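Local coordinates for hypothetical protein (Pseudomonas aeruginosa, PDB 2H9F), which probably isomerises methylaconitate, as a member of the PrpF family related in fold to diaminopimelate epimerase, at residues A[300-306]-A[347-353]; A[208-212]-A[223-229]; A[46-50]-A[60-64]; A[15-19]-A[165-169]. All blocks are in the same frame, centred on the assembly; numbering follows the deposited sequence. Where two conformers were deposited one is given.

Contact 1: residues A[300-306]-A[347-353]; sequences DIDLLVR and AVRFGHP. With SO4 (sulfate ion), chain G.
Leu303 pairs with Phe350 and Leu304 with Gly351 in a parallel ladder between strands 303-306 and 347-352, whose short axes run 50° apart. Gly351 sits at its middle: its N donates to Leu303 O at 2.9 Å, and its O receives Val305 N at 3.1 Å. Before the strand proper, Asp302 holds Arg349 with two bonds, its N reaching Arg349 O at 2.7 Å while its OD2 takes Arg349 N at 2.8 Å through the anti lone pair; both are nearly straight. On the Leu303 face, CD2 of Leu303 lies 3.6 Å from Phe350 CB, with Val305 CG2 reaching the same CB at 3.9 Å, and Ile325 of helix 319-330 packs over Phe350 and Val305. Arg306, bent at chi2 (-70°), lays its guanidinium over the backbone where His352 meets Pro353; NH1 bonds to Val305 O, and NE and NH2 are held by Glu235 O and Thr234 O. Arg349, with CG anti to its backbone N (chi1 -177°), bends at chi3 to bring NE within 2.9 Å of O4 of a sulfate, probably from the crystallisation liquor. The arrangement is a parallel strand pair within a mixed sheet, flanked by strands 278-283 and 355-366, with a helix on one face.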
loop_
_atom_site.group_PDB
_atom_site.type_symbol
_atom_site.label_atom_id
_atom_site.label_comp_id
_atom_site.label_asym_id
_atom_site.label_seq_id
_atom_site.Cartn_x
_atom_site.Cartn_y
_atom_site.Cartn_z
ATOM N N ASP A 300 21.408 -4.792 -30.697
ATOM C CA ASP A 300 20.344 -5.294 -29.883
ATOM C C ASP A 300 19.068 -4.494 -30.055
ATOM O O ASP A 300 18.054 -4.882 -29.543
ATOM C CB ASP A 300 20.723 -5.192 -28.409
ATOM C CG ASP A 300 21.862 -6.124 -28.009
ATOM O OD1 ASP A 300 22.178 -7.081 -28.758
ATOM O OD2 ASP A 300 22.390 -5.879 -26.889
ATOM N N ILE A 301 19.142 -3.329 -30.687
ATOM C CA ILE A 301 17.992 -2.446 -30.795
ATOM C C ILE A 301 17.801 -2.029 -32.242
ATOM O O ILE A 301 18.721 -2.113 -33.038
ATOM C CB ILE A 301 18.118 -1.177 -29.891
ATOM C CG1 ILE A 301 19.473 -0.473 -30.079
ATOM C CG2 ILE A 301 17.910 -1.527 -28.392
ATOM C CD1 ILE A 301 19.506 0.944 -29.547
ATOM N N ASP A 302 16.603 -1.549 -32.551
ATOM C CA ASP A 302 16.262 -1.048 -33.869
ATOM C C ASP A 302 16.416 0.467 -33.975
ATOM O O ASP A 302 16.648 0.988 -35.060
ATOM C CB ASP A 302 14.833 -1.453 -34.216
ATOM C CG ASP A 302 14.649 -2.961 -34.340
ATOM O OD1 ASP A 302 15.244 -3.579 -35.268
ATOM O OD2 ASP A 302 13.905 -3.552 -33.522
ATOM N N LEU A 303 16.257 1.189 -32.864
ATOM C CA LEU A 303 16.439 2.619 -32.858
ATOM C C LEU A 303 16.573 3.119 -31.420
ATOM O O LEU A 303 16.368 2.375 -30.466
ATOM C CB LEU A 303 15.249 3.301 -33.488
ATOM C CG LEU A 303 13.914 3.265 -32.753
ATOM C CD1 LEU A 303 13.008 4.320 -33.369
ATOM C CD2 LEU A 303 13.248 1.855 -32.724
ATOM N N LEU A 304 16.924 4.388 -31.288
ATOM C CA LEU A 304 16.980 5.051 -29.986
ATOM C C LEU A 304 15.818 6.011 -29.961
ATOM O O LEU A 304 15.553 6.635 -30.963
ATOM C CB LEU A 304 18.235 5.882 -29.860
ATOM C CG LEU A 304 19.573 5.096 -29.829
ATOM C CD1 LEU A 304 20.728 6.027 -30.242
ATOM C CD2 LEU A 304 19.738 4.516 -28.444
ATOM N N VAL A 305 15.208 6.154 -28.802
ATOM C CA VAL A 305 14.185 7.172 -28.579
ATOM C C VAL A 305 14.411 7.786 -27.184
ATOM O O VAL A 305 14.757 7.094 -26.224
ATOM C CB VAL A 305 12.774 6.631 -28.677
ATOM C CG1 VAL A 305 11.735 7.810 -28.619
ATOM C CG2 VAL A 305 12.569 5.834 -29.970
ATOM N N ARG A 306 14.264 9.107 -27.117
ATOM C CA ARG A 306 14.311 9.849 -25.864
ATOM C C ARG A 306 13.090 10.765 -25.838
ATOM O O ARG A 306 12.837 11.482 -26.807
ATOM C CB ARG A 306 15.591 10.677 -25.817
ATOM C CG ARG A 306 16.940 9.876 -25.820
ATOM C CD ARG A 306 17.103 9.153 -24.513
ATOM N NE ARG A 306 18.351 8.412 -24.372
ATOM C CZ ARG A 306 18.554 7.147 -24.736
ATOM N NH1 ARG A 306 17.640 6.451 -25.391
ATOM N NH2 ARG A 306 19.728 6.589 -24.480
ATOM N N ALA A 347 7.170 -4.517 -35.596
ATOM C CA ALA A 347 7.629 -4.612 -34.208
ATOM C C ALA A 347 9.015 -3.996 -34.188
ATOM O O ALA A 347 9.815 -4.294 -35.066
ATOM C CB ALA A 347 7.724 -6.063 -33.760
ATOM N N VAL A 348 9.301 -3.178 -33.180
ATOM C CA VAL A 348 10.626 -2.617 -32.990
ATOM C C VAL A 348 11.025 -2.669 -31.529
ATOM O O VAL A 348 10.182 -2.522 -30.651
ATOM C CB VAL A 348 10.698 -1.119 -33.438
ATOM C CG1 VAL A 348 10.618 -0.986 -35.003
ATOM C CG2 VAL A 348 9.678 -0.320 -32.720
ATOM N N ARG A 349 12.322 -2.880 -31.278
ATOM C CA ARG A 349 12.908 -2.717 -29.950
ATOM C C ARG A 349 13.706 -1.407 -29.927
ATOM O O ARG A 349 14.697 -1.260 -30.637
ATOM C CB ARG A 349 13.818 -3.901 -29.613
ATOM C CG ARG A 349 14.401 -3.827 -28.212
ATOM C CD ARG A 349 15.225 -5.041 -27.871
ATOM N NE ARG A 349 14.383 -6.213 -27.706
ATOM C CZ ARG A 349 13.648 -6.468 -26.613
ATOM N NH1 ARG A 349 13.641 -5.630 -25.572
ATOM N NH2 ARG A 349 12.887 -7.561 -26.572
ATOM N N PHE A 350 13.279 -0.457 -29.108
ATOM C CA PHE A 350 13.987 0.819 -28.954
ATOM C C PHE A 350 14.762 0.911 -27.632
ATOM O O PHE A 350 14.406 0.275 -26.613
ATOM C CB PHE A 350 13.054 2.029 -29.134
ATOM C CG PHE A 350 12.001 2.162 -28.096
ATOM C CD1 PHE A 350 10.756 1.560 -28.260
ATOM C CD2 PHE A 350 12.209 2.964 -26.983
ATOM C CE1 PHE A 350 9.753 1.685 -27.296
ATOM C CE2 PHE A 350 11.209 3.114 -26.018
ATOM C CZ PHE A 350 9.966 2.465 -26.187
ATOM N N GLY A 351 15.843 1.683 -27.693
ATOM C CA GLY A 351 16.718 1.901 -26.565
ATOM C C GLY A 351 16.284 3.195 -25.929
ATOM O O GLY A 351 16.265 4.204 -26.600
ATOM N N HIS A 352 15.939 3.164 -24.640
ATOM C CA HIS A 352 15.611 4.386 -23.899
ATOM C C HIS A 352 16.680 4.544 -22.820
ATOM O O HIS A 352 17.564 3.726 -22.764
ATOM C CB HIS A 352 14.187 4.333 -23.355
ATOM C CG HIS A 352 13.913 3.179 -22.446
ATOM N ND1 HIS A 352 14.533 3.029 -21.224
ATOM C CD2 HIS A 352 13.094 2.108 -22.593
ATOM C CE1 HIS A 352 14.102 1.912 -20.659
ATOM N NE2 HIS A 352 13.215 1.345 -21.458
ATOM N N PRO A 353 16.642 5.619 -21.998
ATOM C CA PRO A 353 17.742 5.830 -21.051
ATOM C C PRO A 353 18.089 4.678 -20.113
ATOM O O PRO A 353 19.255 4.538 -19.727
ATOM C CB PRO A 353 17.277 7.049 -20.247
ATOM C CG PRO A 353 16.437 7.787 -21.194
ATOM C CD PRO A 353 15.679 6.726 -21.926
HETATM S S SO4 G . 13.950 -8.785 -30.115
HETATM O O1 SO4 G . 14.023 -7.420 -30.657
HETATM O O2 SO4 G . 12.552 -9.205 -29.933
HETATM O O3 SO4 G . 14.612 -9.681 -31.061
HETATM O O4 SO4 G . 14.674 -8.884 -28.849
#

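Contact 2: residues A[208-212]-A[223-229]; sequences GTFKA and FVNAEEI
Lys211 and Glu228 join the first strand of a beta hairpin, made of strands 208-216 and 220-225, to the turn that follows its second strand. The short axes of strands 208-212 and 223-225 stand 115° apart, and here a side chain and a water bridge the diverging backbones. The tight part centres on Phe210. CG2 of Ile229 sits over the middle of its ring, 3.9 Å from the centroid and 6° off the normal, a CH-pi contact, while Gly208 backbone approaches the opposite face near the rim. The Glu228 carboxylate stands at the ring edge, its plane turned 85° from the ring, and Glu228 CG lies 3.8 Å from Phe210 CD1. Farther along, Ala212 CB rests 3.9 Å from Val224 CG1, and Ala212 CA makes a CA-H...O contact with Phe223 O at 3.1 Å.

The other side is looser and more exposed. CB and CG of Lys211 lie beside Glu228 OE1, and the chain then leads NZ to a salt bridge with Asp201 on strand 200-204. Glu228, extended with CG anti to its backbone N, brings OE1 to Lys211 N at 3.0 Å, on the syn side but out of the carboxylate plane. One water joins the two segments here, donating to Lys211 O, donating also to Glu228 OE1 at 2.8 Å, and accepting from Asn225 N at 3.0 Å.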
loop_
_atom_site.group_PDB
_atom_site.type_symbol
_atom_site.label_atom_id
_atom_site.label_comp_id
_atom_site.label_asym_id
_atom_site.label_seq_id
_atom_site.Cartn_x
_atom_site.Cartn_y
_atom_site.Cartn_z
ATOM N N GLY A 208 14.942 27.068 -35.034
ATOM C CA GLY A 208 15.241 26.418 -36.319
ATOM C C GLY A 208 14.027 25.858 -37.039
ATOM O O GLY A 208 12.889 26.015 -36.590
ATOM N N THR A 209 14.278 25.223 -38.174
ATOM C CA THR A 209 13.237 24.508 -38.897
ATOM C C THR A 209 13.690 23.057 -38.986
ATOM O O THR A 209 14.793 22.765 -39.428
ATOM C CB THR A 209 12.951 25.133 -40.265
ATOM O OG1 THR A 209 12.390 26.427 -40.053
ATOM C CG2 THR A 209 11.958 24.299 -41.055
ATOM N N PHE A 210 12.851 22.154 -38.509
ATOM C CA PHE A 210 13.272 20.785 -38.279
ATOM C C PHE A 210 12.303 19.813 -38.915
ATOM O O PHE A 210 11.124 20.059 -38.920
ATOM C CB PHE A 210 13.304 20.519 -36.784
ATOM C CG PHE A 210 14.268 21.390 -36.027
ATOM C CD1 PHE A 210 15.609 21.425 -36.369
ATOM C CD2 PHE A 210 13.836 22.176 -34.969
ATOM C CE1 PHE A 210 16.502 22.234 -35.667
ATOM C CE2 PHE A 210 14.730 22.988 -34.264
ATOM C CZ PHE A 210 16.060 23.006 -34.606
ATOM N N LYS A 211 12.797 18.680 -39.403
ATOM C CA LYS A 211 11.911 17.606 -39.802
ATOM C C LYS A 211 11.167 17.109 -38.569
ATOM O O LYS A 211 11.713 17.030 -37.474
ATOM C CB LYS A 211 12.680 16.462 -40.445
ATOM C CG LYS A 211 13.392 16.793 -41.764
ATOM C CD LYS A 211 12.426 17.239 -42.837
ATOM C CE LYS A 211 13.143 17.616 -44.130
ATOM N NZ LYS A 211 12.212 18.241 -45.134
ATOM N N ALA A 212 9.891 16.812 -38.720
ATOM C CA ALA A 212 9.144 16.307 -37.587
ATOM C C ALA A 212 7.992 15.411 -38.032
ATOM O O ALA A 212 7.349 15.698 -39.013
ATOM C CB ALA A 212 8.638 17.479 -36.728
ATOM N N PHE A 223 7.680 14.105 -32.915
ATOM C CA PHE A 223 8.981 13.427 -33.046
ATOM C C PHE A 223 9.953 14.198 -33.925
ATOM O O PHE A 223 9.607 14.568 -35.020
ATOM C CB PHE A 223 8.862 12.012 -33.696
ATOM C CG PHE A 223 8.232 10.948 -32.818
ATOM C CD1 PHE A 223 8.960 10.325 -31.833
ATOM C CD2 PHE A 223 6.905 10.570 -32.999
ATOM C CE1 PHE A 223 8.385 9.316 -31.059
ATOM C CE2 PHE A 223 6.328 9.576 -32.217
ATOM C CZ PHE A 223 7.077 8.958 -31.245
ATOM N N VAL A 224 11.223 14.275 -33.513
ATOM C CA VAL A 224 12.255 14.906 -34.323
ATOM C C VAL A 224 13.499 14.052 -34.331
ATOM O O VAL A 224 13.609 13.194 -33.514
ATOM C CB VAL A 224 12.580 16.328 -33.806
ATOM C CG1 VAL A 224 11.315 17.242 -33.941
ATOM C CG2 VAL A 224 13.070 16.308 -32.367
ATOM N N ASN A 225 14.396 14.290 -35.281
ATOM C CA ASN A 225 15.646 13.584 -35.377
ATOM C C ASN A 225 16.637 14.202 -34.433
ATOM O O ASN A 225 16.946 15.404 -34.539
ATOM C CB ASN A 225 16.187 13.679 -36.812
ATOM C CG ASN A 225 15.458 12.748 -37.785
ATOM O OD1 ASN A 225 15.061 11.633 -37.415
ATOM N ND2 ASN A 225 15.283 13.204 -39.030
ATOM N N ALA A 226 17.153 13.373 -33.538
ATOM C CA ALA A 226 18.250 13.730 -32.641
ATOM C C ALA A 226 19.311 14.584 -33.316
ATOM O O ALA A 226 19.657 15.673 -32.831
ATOM C CB ALA A 226 18.868 12.494 -32.064
ATOM N N GLU A 227 19.830 14.107 -34.437
ATOM C CA GLU A 227 20.974 14.770 -35.063
ATOM C C GLU A 227 20.633 16.215 -35.433
ATOM O O GLU A 227 21.404 17.137 -35.178
ATOM C CB GLU A 227 21.435 14.027 -36.313
ATOM C CG GLU A 227 22.801 14.524 -36.847
ATOM C CD GLU A 227 23.244 13.845 -38.173
ATOM O OE1 GLU A 227 23.050 12.603 -38.339
ATOM O OE2 GLU A 227 23.808 14.565 -39.046
ATOM N N GLU A 228 19.457 16.406 -36.016
ATOM C CA GLU A 228 19.104 17.710 -36.507
ATOM C C GLU A 228 18.992 18.733 -35.372
ATOM O O GLU A 228 19.327 19.894 -35.552
ATOM C CB GLU A 228 17.817 17.656 -37.328
ATOM C CG GLU A 228 17.654 18.877 -38.224
ATOM C CD GLU A 228 16.412 18.859 -39.096
ATOM O OE1 GLU A 228 15.672 17.836 -39.101
ATOM O OE2 GLU A 228 16.201 19.887 -39.786
ATOM N N ILE A 229 18.511 18.317 -34.217
ATOM C CA ILE A 229 18.305 19.261 -33.129
ATOM C C ILE A 229 19.502 19.305 -32.195
ATOM O O ILE A 229 19.432 19.921 -31.142
ATOM C CB ILE A 229 17.042 18.950 -32.315
ATOM C CG1 ILE A 229 17.165 17.595 -31.611
ATOM C CG2 ILE A 229 15.798 19.030 -33.214
ATOM C CD1 ILE A 229 16.137 17.415 -30.537
HETATM O O HOH W 1 14.140 16.685 -37.044
#

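Contact 3: residues A[46-50]-A[60-64]; sequences MRVIG and DGMGG
A Schellman motif ends helix 39-49, and the loop 60-64 docks onto the last carbonyls of the helix. Gly50, with positive phi (103°), is the C-prime residue; the last helical turn before it keeps its ordinary bond, Gly50 N to Met46 O at 2.8 Å. The final carbonyls take donors from the loop in succession: selenomethionine Met62 N bonds to Val48 O at 2.7 Å, and Gly63 N to Ile49 O at 2.8 Å, on a lone pair in the carbonyl plane. Gly50 CA and Gly61 CA are 3.8 Å apart, and a side chain on either would collide with the other segment; the backbone angles of Gly50 themselves call for glycine. Beside these bonds, Val48 CG1 touches Met62 CG at 4.0 Å, and Ile49 places CG2 and CD1 against the Gly63 backbone. A water accepts from Asp60 N and donates to Gly50 O at 2.8 Å. Arg47 NH2 and Asp60 OD2 form at most a long, uncertain salt bridge of 4.0 Å. The stronger partners of Asp60 are Arg16 and Arg382 of the second subunit. These neighbouring cations would favour its charged form; backbone bonds fix the loop to the helix end, and Asp60 links it to the second subunit.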
loop_
_atom_site.group_PDB
_atom_site.type_symbol
_atom_site.label_atom_id
_atom_site.label_comp_id
_atom_site.label_asym_id
_atom_site.label_seq_id
_atom_site.Cartn_x
_atom_site.Cartn_y
_atom_site.Cartn_z
HETATM N N MSE A 46 -16.013 -2.182 -2.883
HETATM C CA MSE A 46 -15.591 -1.160 -1.899
HETATM C C MSE A 46 -15.114 -1.876 -0.647
HETATM O O MSE A 46 -13.945 -1.712 -0.141
HETATM C CB MSE A 46 -16.798 -0.185 -1.599
HETATM C CG MSE A 46 -17.018 0.838 -2.615
HETATM SE SE MSE A 46 -18.538 1.819 -1.986
HETATM C CE MSE A 46 -19.646 2.158 -3.620
ATOM N N ARG A 47 -15.890 -2.844 -0.195
ATOM C CA ARG A 47 -15.578 -3.459 1.096
ATOM C C ARG A 47 -14.371 -4.406 0.982
ATOM O O ARG A 47 -13.506 -4.466 1.892
ATOM C CB ARG A 47 -16.850 -4.121 1.671
ATOM C CG ARG A 47 -16.778 -4.474 3.166
ATOM C CD ARG A 47 -16.908 -3.277 4.155
ATOM N NE ARG A 47 -16.027 -3.634 5.254
ATOM C CZ ARG A 47 -16.338 -3.864 6.529
ATOM N NH1 ARG A 47 -17.550 -3.663 7.065
ATOM N NH2 ARG A 47 -15.335 -4.259 7.309
ATOM N N VAL A 48 -14.269 -5.111 -0.146
ATOM C CA VAL A 48 -13.085 -6.004 -0.351
ATOM C C VAL A 48 -11.820 -5.197 -0.313
ATOM O O VAL A 48 -10.770 -5.625 0.267
ATOM C CB VAL A 48 -13.215 -6.775 -1.706
ATOM C CG1 VAL A 48 -11.905 -7.344 -2.188
ATOM C CG2 VAL A 48 -14.271 -7.880 -1.551
ATOM N N ILE A 49 -11.865 -4.072 -1.018
ATOM C CA ILE A 49 -10.740 -3.141 -1.106
ATOM C C ILE A 49 -10.396 -2.389 0.179
ATOM O O ILE A 49 -9.193 -2.204 0.496
ATOM C CB ILE A 49 -10.901 -2.155 -2.276
ATOM C CG1 ILE A 49 -10.699 -2.916 -3.602
ATOM C CG2 ILE A 49 -9.900 -1.001 -2.186
ATOM C CD1 ILE A 49 -9.365 -3.679 -3.714
ATOM N N GLY A 50 -11.424 -2.091 0.955
ATOM C CA GLY A 50 -11.275 -1.421 2.246
ATOM C C GLY A 50 -11.655 0.052 2.184
ATOM O O GLY A 50 -11.163 0.852 2.998
ATOM N N ASP A 60 -7.786 -1.930 6.346
ATOM C CA ASP A 60 -8.866 -2.867 6.579
ATOM C C ASP A 60 -9.447 -3.411 5.274
ATOM O O ASP A 60 -10.640 -3.555 5.135
ATOM C CB ASP A 60 -9.944 -2.184 7.393
ATOM C CG ASP A 60 -10.819 -3.159 8.168
ATOM O OD1 ASP A 60 -10.480 -4.340 8.358
ATOM O OD2 ASP A 60 -11.875 -2.747 8.614
ATOM N N GLY A 61 -8.564 -3.714 4.332
ATOM C CA GLY A 61 -8.969 -4.356 3.114
ATOM C C GLY A 61 -7.832 -4.744 2.233
ATOM O O GLY A 61 -6.634 -4.764 2.651
HETATM N N MSE A 62 -8.199 -5.179 1.023
HETATM C CA MSE A 62 -7.211 -5.778 0.117
HETATM C C MSE A 62 -6.429 -4.685 -0.628
HETATM O O MSE A 62 -5.350 -4.948 -1.194
HETATM C CB MSE A 62 -7.863 -6.750 -0.874
HETATM C CG MSE A 62 -8.523 -8.005 -0.196
HETATM SE SE MSE A 62 -7.004 -8.971 0.684
HETATM C CE MSE A 62 -5.802 -9.202 -0.830
ATOM N N GLY A 63 -6.963 -3.460 -0.614
ATOM C CA GLY A 63 -6.332 -2.328 -1.272
ATOM C C GLY A 63 -4.951 -2.016 -0.715
ATOM O O GLY A 63 -4.546 -2.475 0.370
ATOM N N GLY A 64 -4.193 -1.247 -1.487
ATOM C CA GLY A 64 -2.889 -0.755 -1.031
ATOM C C GLY A 64 -2.846 0.769 -0.995
ATOM O O GLY A 64 -1.783 1.346 -0.957
HETATM O O HOH W 2 -9.338 0.296 5.035
#

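Contact 4: residues A[15-19]-A[165-169]; sequences LRGGT and LDGVT
Val168 CG1 sits over one face of the Arg16 guanidinium, 3.4 Å from CZ and above the middle of the group. While CG1 covers that face, CG2 of the same valine lies beside the bond from Arg16 NH1 to Gly18 O, 3.7 Å from NH1 and 3.4 Å from Gly18 O. Thr19 CG2 comes up against the turn, 3.2 Å from Asp166 O and 4.0 Å from Val168 CG2, while Leu165 CD2 rests 3.9 Å from Gly18 CA. No hydrogen bond crosses between the segments; bonds within each, and to groups outside, position them. Arg16 runs out with CG anti to the backbone N and bends at chi3 (58°), which lets NH1 donate to Gly18 O at 3.0 Å, in the carbonyl plane and on a lone pair. A type II turn from Leu165 to Val168, closed by Val168 N to Leu165 O at 2.9 Å, presents Val168; Gly167 fills its positive-phi position. Farther out, Arg16 is held by Ser380 OG and by Asp60 of the second subunit, and Gly167 N by Tyr55 OH of that subunit. Strand 7-17, bearing Arg16, pairs with strands 20-26 and 369-386, and the turn belongs to the loop between strands 156-157 and 175-180.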
loop_
_atom_site.group_PDB
_atom_site.type_symbol
_atom_site.label_atom_id
_atom_site.label_comp_id
_atom_site.label_asym_id
_atom_site.label_seq_id
_atom_site.Cartn_x
_atom_site.Cartn_y
_atom_site.Cartn_z
ATOM N N LEU A 15 -3.856 -10.976 -7.944
ATOM C CA LEU A 15 -2.802 -11.058 -8.969
ATOM C C LEU A 15 -2.159 -9.703 -9.158
ATOM O O LEU A 15 -2.825 -8.646 -9.082
ATOM C CB LEU A 15 -3.367 -11.369 -10.364
ATOM C CG LEU A 15 -3.933 -12.728 -10.727
ATOM C CD1 LEU A 15 -5.406 -12.671 -10.688
ATOM C CD2 LEU A 15 -3.435 -13.144 -12.141
ATOM N N ARG A 16 -0.889 -9.761 -9.527
ATOM C CA ARG A 16 -0.216 -8.661 -10.184
ATOM C C ARG A 16 -0.388 -8.806 -11.671
ATOM O O ARG A 16 -0.074 -9.850 -12.237
ATOM C CB ARG A 16 1.275 -8.666 -9.934
ATOM C CG ARG A 16 1.946 -7.510 -10.658
ATOM C CD ARG A 16 3.454 -7.480 -10.542
ATOM N NE ARG A 16 4.147 -8.682 -11.037
ATOM C CZ ARG A 16 4.332 -8.973 -12.323
ATOM N NH1 ARG A 16 3.823 -8.208 -13.273
ATOM N NH2 ARG A 16 4.995 -10.064 -12.641
ATOM N N GLY A 17 -0.885 -7.749 -12.289
ATOM C CA GLY A 17 -1.037 -7.674 -13.752
ATOM C C GLY A 17 -0.298 -6.440 -14.192
ATOM O O GLY A 17 -0.686 -5.307 -13.872
ATOM N N GLY A 18 0.787 -6.652 -14.902
ATOM C CA GLY A 18 1.659 -5.553 -15.253
ATOM C C GLY A 18 2.128 -4.844 -13.996
ATOM O O GLY A 18 2.696 -5.470 -13.124
ATOM N N THR A 19 1.893 -3.528 -13.914
ATOM C CA THR A 19 2.402 -2.720 -12.793
ATOM C C THR A 19 1.266 -2.331 -11.816
ATOM O O THR A 19 1.407 -1.353 -11.072
ATOM C CB THR A 19 3.125 -1.446 -13.305
ATOM O OG1 THR A 19 2.220 -0.735 -14.154
ATOM C CG2 THR A 19 4.377 -1.779 -14.086
ATOM N N LEU A 165 9.952 -6.064 -16.704
ATOM C CA LEU A 165 9.058 -4.981 -17.022
ATOM C C LEU A 165 9.363 -3.856 -16.035
ATOM O O LEU A 165 9.403 -4.092 -14.831
ATOM C CB LEU A 165 7.617 -5.450 -16.883
ATOM C CG LEU A 165 6.519 -4.465 -17.297
ATOM C CD1 LEU A 165 6.607 -4.167 -18.784
ATOM C CD2 LEU A 165 5.193 -5.071 -16.892
ATOM N N ASP A 166 9.594 -2.647 -16.544
ATOM C CA ASP A 166 9.782 -1.482 -15.702
ATOM C C ASP A 166 8.632 -1.349 -14.698
ATOM O O ASP A 166 7.456 -1.462 -15.048
ATOM C CB ASP A 166 9.949 -0.205 -16.547
ATOM C CG ASP A 166 10.287 1.058 -15.698
ATOM O OD1 ASP A 166 11.350 1.101 -15.046
ATOM O OD2 ASP A 166 9.491 2.025 -15.724
ATOM N N GLY A 167 8.999 -1.122 -13.442
ATOM C CA GLY A 167 8.015 -1.046 -12.338
ATOM C C GLY A 167 7.639 -2.366 -11.697
ATOM O O GLY A 167 6.905 -2.376 -10.714
ATOM N N VAL A 168 8.113 -3.479 -12.266
ATOM C CA VAL A 168 7.959 -4.828 -11.669
ATOM C C VAL A 168 9.284 -5.295 -11.145
ATOM O O VAL A 168 10.239 -5.502 -11.864
ATOM C CB VAL A 168 7.429 -5.827 -12.690
ATOM C CG1 VAL A 168 7.296 -7.241 -12.102
ATOM C CG2 VAL A 168 6.086 -5.323 -13.212
ATOM N N THR A 169 9.304 -5.489 -9.845
ATOM C CA THR A 169 10.498 -5.744 -9.118
ATOM C C THR A 169 11.201 -6.985 -9.648
ATOM O O THR A 169 12.392 -6.979 -9.850
ATOM C CB THR A 169 10.093 -5.932 -7.607
ATOM O OG1 THR A 169 9.164 -4.901 -7.212
ATOM C CG2 THR A 169 11.316 -5.958 -6.736
#

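Contacts 1 and 2 lie on the same side of the chain's centre, with centres 18 Å apart and nearest atoms about 4 Å apart; strand 278-283 runs between them, pairing with 220-225 on one side and 303-309 on the other. Contact 3 is far off, its centre 39 Å from that of contact 1 and 49 Å from that of contact 2. Contact 4 is intermediate, 21 Å from contact 1 and 20 Å from contact 3, centre to centre. Contacts 3 and 4 meet across the dimer, joined by the Arg16 to Asp60 pair. A bound cobalt ion lies about 8 Å from the Arg47 side chain, and a cobalt ion about 12 Å from that of Arg16.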